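Local coordinates for protein GlcNAc Inducible Gene 2, GIG2 (PDB 6AKZ) that binds an iron(III) ion and is probably an oxygenase of the DUF1479 family, encoded by a gene inducible by N-acetylglucosamine, at residues R254-N265 against G365-P376. Residues are numbered along the deposited sequence; the frame is centred on the assembly and turned at random.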
# COMPACT_ATOMS: atom_id res chain seq x y z
N ARG A 254 5.47 0.36 1.54
CA ARG A 254 4.46 -0.34 2.35
C ARG A 254 4.05 -1.55 1.47
O ARG A 254 3.78 -1.37 0.27
CB ARG A 254 3.22 0.55 2.58
CG ARG A 254 3.52 1.84 3.36
CD ARG A 254 2.30 2.73 3.47
NE ARG A 254 1.90 3.24 2.16
CZ ARG A 254 0.80 3.96 1.92
NH1 ARG A 254 0.04 4.33 2.93
NH2 ARG A 254 0.55 4.40 0.68
N THR A 255 4.05 -2.74 2.05
CA THR A 255 3.58 -3.96 1.42
C THR A 255 2.07 -3.94 1.38
O THR A 255 1.47 -4.48 0.41
CB THR A 255 4.05 -5.20 2.19
OG1 THR A 255 3.88 -5.04 3.61
CG2 THR A 255 5.52 -5.41 1.97
N LEU A 256 1.46 -3.43 2.45
CA LEU A 256 0.02 -3.37 2.54
C LEU A 256 -0.41 -2.04 2.98
O LEU A 256 0.22 -1.47 3.90
CB LEU A 256 -0.47 -4.37 3.58
CG LEU A 256 -0.19 -5.85 3.34
CD1 LEU A 256 -0.68 -6.63 4.57
CD2 LEU A 256 -0.88 -6.33 2.07
N GLN A 257 -1.53 -1.55 2.46
CA GLN A 257 -2.19 -0.37 3.05
C GLN A 257 -3.26 -0.93 3.97
O GLN A 257 -3.71 -2.07 3.84
CB GLN A 257 -2.88 0.49 2.02
CG GLN A 257 -1.92 1.19 1.03
CD GLN A 257 -2.62 2.24 0.18
OE1 GLN A 257 -3.31 3.08 0.72
NE2 GLN A 257 -2.36 2.28 -1.13
N GLY A 258 -3.64 -0.13 4.92
CA GLY A 258 -4.61 -0.54 5.91
C GLY A 258 -5.24 0.52 6.75
O GLY A 258 -4.68 1.63 6.84
N TRP A 259 -6.28 0.13 7.46
CA TRP A 259 -6.81 0.99 8.51
C TRP A 259 -7.70 0.28 9.46
O TRP A 259 -8.20 -0.87 9.17
CB TRP A 259 -7.59 2.15 7.88
CG TRP A 259 -8.61 1.87 6.81
CD1 TRP A 259 -8.48 2.28 5.50
CD2 TRP A 259 -9.94 1.29 6.90
NE1 TRP A 259 -9.63 1.97 4.79
CE2 TRP A 259 -10.54 1.40 5.61
CE3 TRP A 259 -10.68 0.70 7.93
CZ2 TRP A 259 -11.78 0.90 5.31
CZ3 TRP A 259 -11.95 0.21 7.65
CH2 TRP A 259 -12.48 0.30 6.37
N LEU A 260 -7.80 0.89 10.62
CA LEU A 260 -8.66 0.44 11.73
C LEU A 260 -9.96 1.20 11.71
O LEU A 260 -9.94 2.44 11.70
CB LEU A 260 -7.97 0.63 13.09
CG LEU A 260 -8.80 0.34 14.39
CD1 LEU A 260 -9.01 -1.14 14.47
CD2 LEU A 260 -8.00 0.84 15.56
N ALA A 261 -11.07 0.49 11.72
CA ALA A 261 -12.42 1.09 11.74
C ALA A 261 -12.80 1.71 13.09
O ALA A 261 -12.80 1.02 14.11
CB ALA A 261 -13.48 0.04 11.36
N LEU A 262 -13.11 3.00 13.08
CA LEU A 262 -13.52 3.75 14.29
C LEU A 262 -15.04 3.99 14.27
O LEU A 262 -15.60 4.61 15.19
CB LEU A 262 -12.81 5.10 14.30
CG LEU A 262 -11.28 5.06 14.29
CD1 LEU A 262 -10.75 6.50 14.26
CD2 LEU A 262 -10.79 4.24 15.46
N SER A 263 -15.71 3.43 13.27
CA SER A 263 -17.15 3.64 13.09
C SER A 263 -17.79 2.40 12.42
O SER A 263 -17.07 1.57 11.82
CB SER A 263 -17.39 4.88 12.25
OG SER A 263 -16.80 4.77 10.97
N ASN A 264 -19.11 2.27 12.55
CA ASN A 264 -19.87 1.28 11.81
C ASN A 264 -20.41 1.93 10.55
O ASN A 264 -21.16 2.93 10.69
CB ASN A 264 -21.07 0.80 12.60
CG ASN A 264 -20.71 0.17 13.91
OD1 ASN A 264 -19.79 -0.68 14.03
ND2 ASN A 264 -21.39 0.64 14.95
N ASN A 265 -20.10 1.40 9.34
CA ASN A 265 -20.64 1.95 8.07
C ASN A 265 -20.92 0.82 7.10
O ASN A 265 -20.08 -0.06 6.96
CB ASN A 265 -19.67 2.90 7.40
CG ASN A 265 -19.15 3.95 8.37
OD1 ASN A 265 -18.13 3.70 9.07
ND2 ASN A 265 -19.91 5.05 8.56
N GLY A 365 -24.04 8.07 9.89
CA GLY A 365 -23.11 8.69 10.81
C GLY A 365 -21.77 8.77 10.16
O GLY A 365 -21.56 8.37 9.02
N HIS A 366 -20.81 9.29 10.91
CA HIS A 366 -19.45 9.47 10.43
C HIS A 366 -18.84 8.09 10.03
O HIS A 366 -19.19 7.05 10.59
CB HIS A 366 -18.57 10.21 11.51
CG HIS A 366 -18.40 9.42 12.75
ND1 HIS A 366 -17.32 8.56 12.95
CD2 HIS A 366 -19.16 9.31 13.88
CE1 HIS A 366 -17.42 7.99 14.13
NE2 HIS A 366 -18.56 8.37 14.68
N SER A 367 -18.05 8.15 8.96
CA SER A 367 -17.24 7.06 8.48
C SER A 367 -15.76 7.50 8.79
O SER A 367 -15.18 8.37 8.14
CB SER A 367 -17.44 6.87 7.01
OG SER A 367 -16.51 5.97 6.56
N SER A 368 -15.20 6.87 9.81
CA SER A 368 -13.91 7.27 10.37
C SER A 368 -12.99 6.06 10.51
O SER A 368 -13.42 4.97 10.91
CB SER A 368 -14.12 7.86 11.70
OG SER A 368 -15.06 8.96 11.62
N VAL A 369 -11.75 6.32 10.12
CA VAL A 369 -10.72 5.32 10.17
C VAL A 369 -9.40 5.91 10.62
O VAL A 369 -9.12 7.11 10.49
CB VAL A 369 -10.55 4.53 8.87
CG1 VAL A 369 -11.86 3.92 8.41
CG2 VAL A 369 -9.91 5.36 7.76
N LEU A 370 -8.56 5.02 11.09
CA LEU A 370 -7.17 5.39 11.47
C LEU A 370 -6.25 4.58 10.57
O LEU A 370 -6.29 3.35 10.62
CB LEU A 370 -6.99 5.00 12.92
CG LEU A 370 -5.69 5.27 13.73
CD1 LEU A 370 -6.13 5.09 15.18
CD2 LEU A 370 -4.65 4.20 13.40
N TYR A 371 -5.56 5.29 9.70
CA TYR A 371 -4.68 4.68 8.71
C TYR A 371 -3.44 4.12 9.36
O TYR A 371 -2.79 4.82 10.14
CB TYR A 371 -4.26 5.65 7.61
CG TYR A 371 -5.46 5.99 6.68
CD1 TYR A 371 -5.76 5.20 5.59
CD2 TYR A 371 -6.30 7.03 7.00
CE1 TYR A 371 -6.88 5.48 4.78
CE2 TYR A 371 -7.41 7.32 6.18
CZ TYR A 371 -7.70 6.55 5.09
OH TYR A 371 -8.83 6.80 4.30
N TYR A 372 -3.10 2.89 8.99
CA TYR A 372 -1.86 2.21 9.47
C TYR A 372 -1.55 1.09 8.51
O TYR A 372 -2.37 0.17 8.41
CB TYR A 372 -2.08 1.76 10.95
CG TYR A 372 -0.85 1.18 11.61
CD1 TYR A 372 0.42 1.79 11.41
CD2 TYR A 372 -0.97 0.15 12.54
CE1 TYR A 372 1.55 1.27 12.06
CE2 TYR A 372 0.18 -0.41 13.13
CZ TYR A 372 1.40 0.16 12.87
OH TYR A 372 2.56 -0.34 13.43
N GLY A 373 -0.40 1.16 7.80
CA GLY A 373 0.02 0.27 6.79
C GLY A 373 1.09 -0.62 7.32
O GLY A 373 1.66 -0.39 8.40
N GLN A 374 1.35 -1.68 6.55
CA GLN A 374 2.48 -2.51 6.83
C GLN A 374 3.75 -2.01 6.18
O GLN A 374 3.80 -1.88 4.96
CB GLN A 374 2.17 -3.94 6.32
CG GLN A 374 3.31 -4.91 6.61
CD GLN A 374 2.90 -6.33 6.36
OE1 GLN A 374 2.78 -6.74 5.26
NE2 GLN A 374 2.76 -7.14 7.45
N THR A 375 4.76 -1.73 7.00
CA THR A 375 5.99 -1.12 6.55
C THR A 375 7.12 -1.99 7.16
O THR A 375 7.51 -1.84 8.32
CB THR A 375 6.07 0.30 7.10
OG1 THR A 375 4.92 1.05 6.68
CG2 THR A 375 7.34 0.98 6.65
N PRO A 376 7.64 -2.95 6.40
CA PRO A 376 8.69 -3.80 6.97
C PRO A 376 10.02 -3.08 7.12
O PRO A 376 10.33 -2.15 6.34
CB PRO A 376 8.80 -4.95 5.92
CG PRO A 376 8.43 -4.23 4.60
CD PRO A 376 7.32 -3.26 5.00
O HOH W 1 -10.00 4.54 2.72
O HOH W 2 -14.92 2.76 9.80
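Leu260 and Leu370 exchange both backbone bonds, N to O each way, and from this hydrogen-bonded pair two antiparallel strands are joined by backbone bonds until, past Leu262, side chains take over. Leu262 N gives to Ser368 O (2.9 Å), and Tyr372 N to Gly258 O. Beyond Leu262 the partners change: Ser263 OG, set between its own backbone N and carbonyl carbon (chi1 60°), accepts from Ser368 N at 2.9 Å, nearly straight at 172°, while donating its own hydrogen bond to Asn265 OD1. That amide's ND2 gives to His366 O (2.9 Å), from above the carbonyl plane; one serine and one asparagine thus satisfy Ser368 N and His366 O. At the other end Thr255 OG1 donates to an in-plane lone pair of Gln374 OE1 (2.6 Å), supplementing backbone hydrogen bonds from Gln374 N to Leu256 O and, weakly, Thr255 N to Gln374 O. On the face carrying Trp259, Val369 CG1 makes a CH-pi contact over the indole six-membered ring, 3.6 Å from its centroid, and the indole edge meets the Tyr371 face in an offset edge-to-face pair, planes at 79°. Tyr371 OH hydrogen-bonds Arg179 NE. Strand 346-350 flanks 256-261 on its other side, and Gln257 NE2 hydrogen-bonds OD2 of the iron ligand Asp194, beside the iron site, consistent with the beta core of a cupin-type fold.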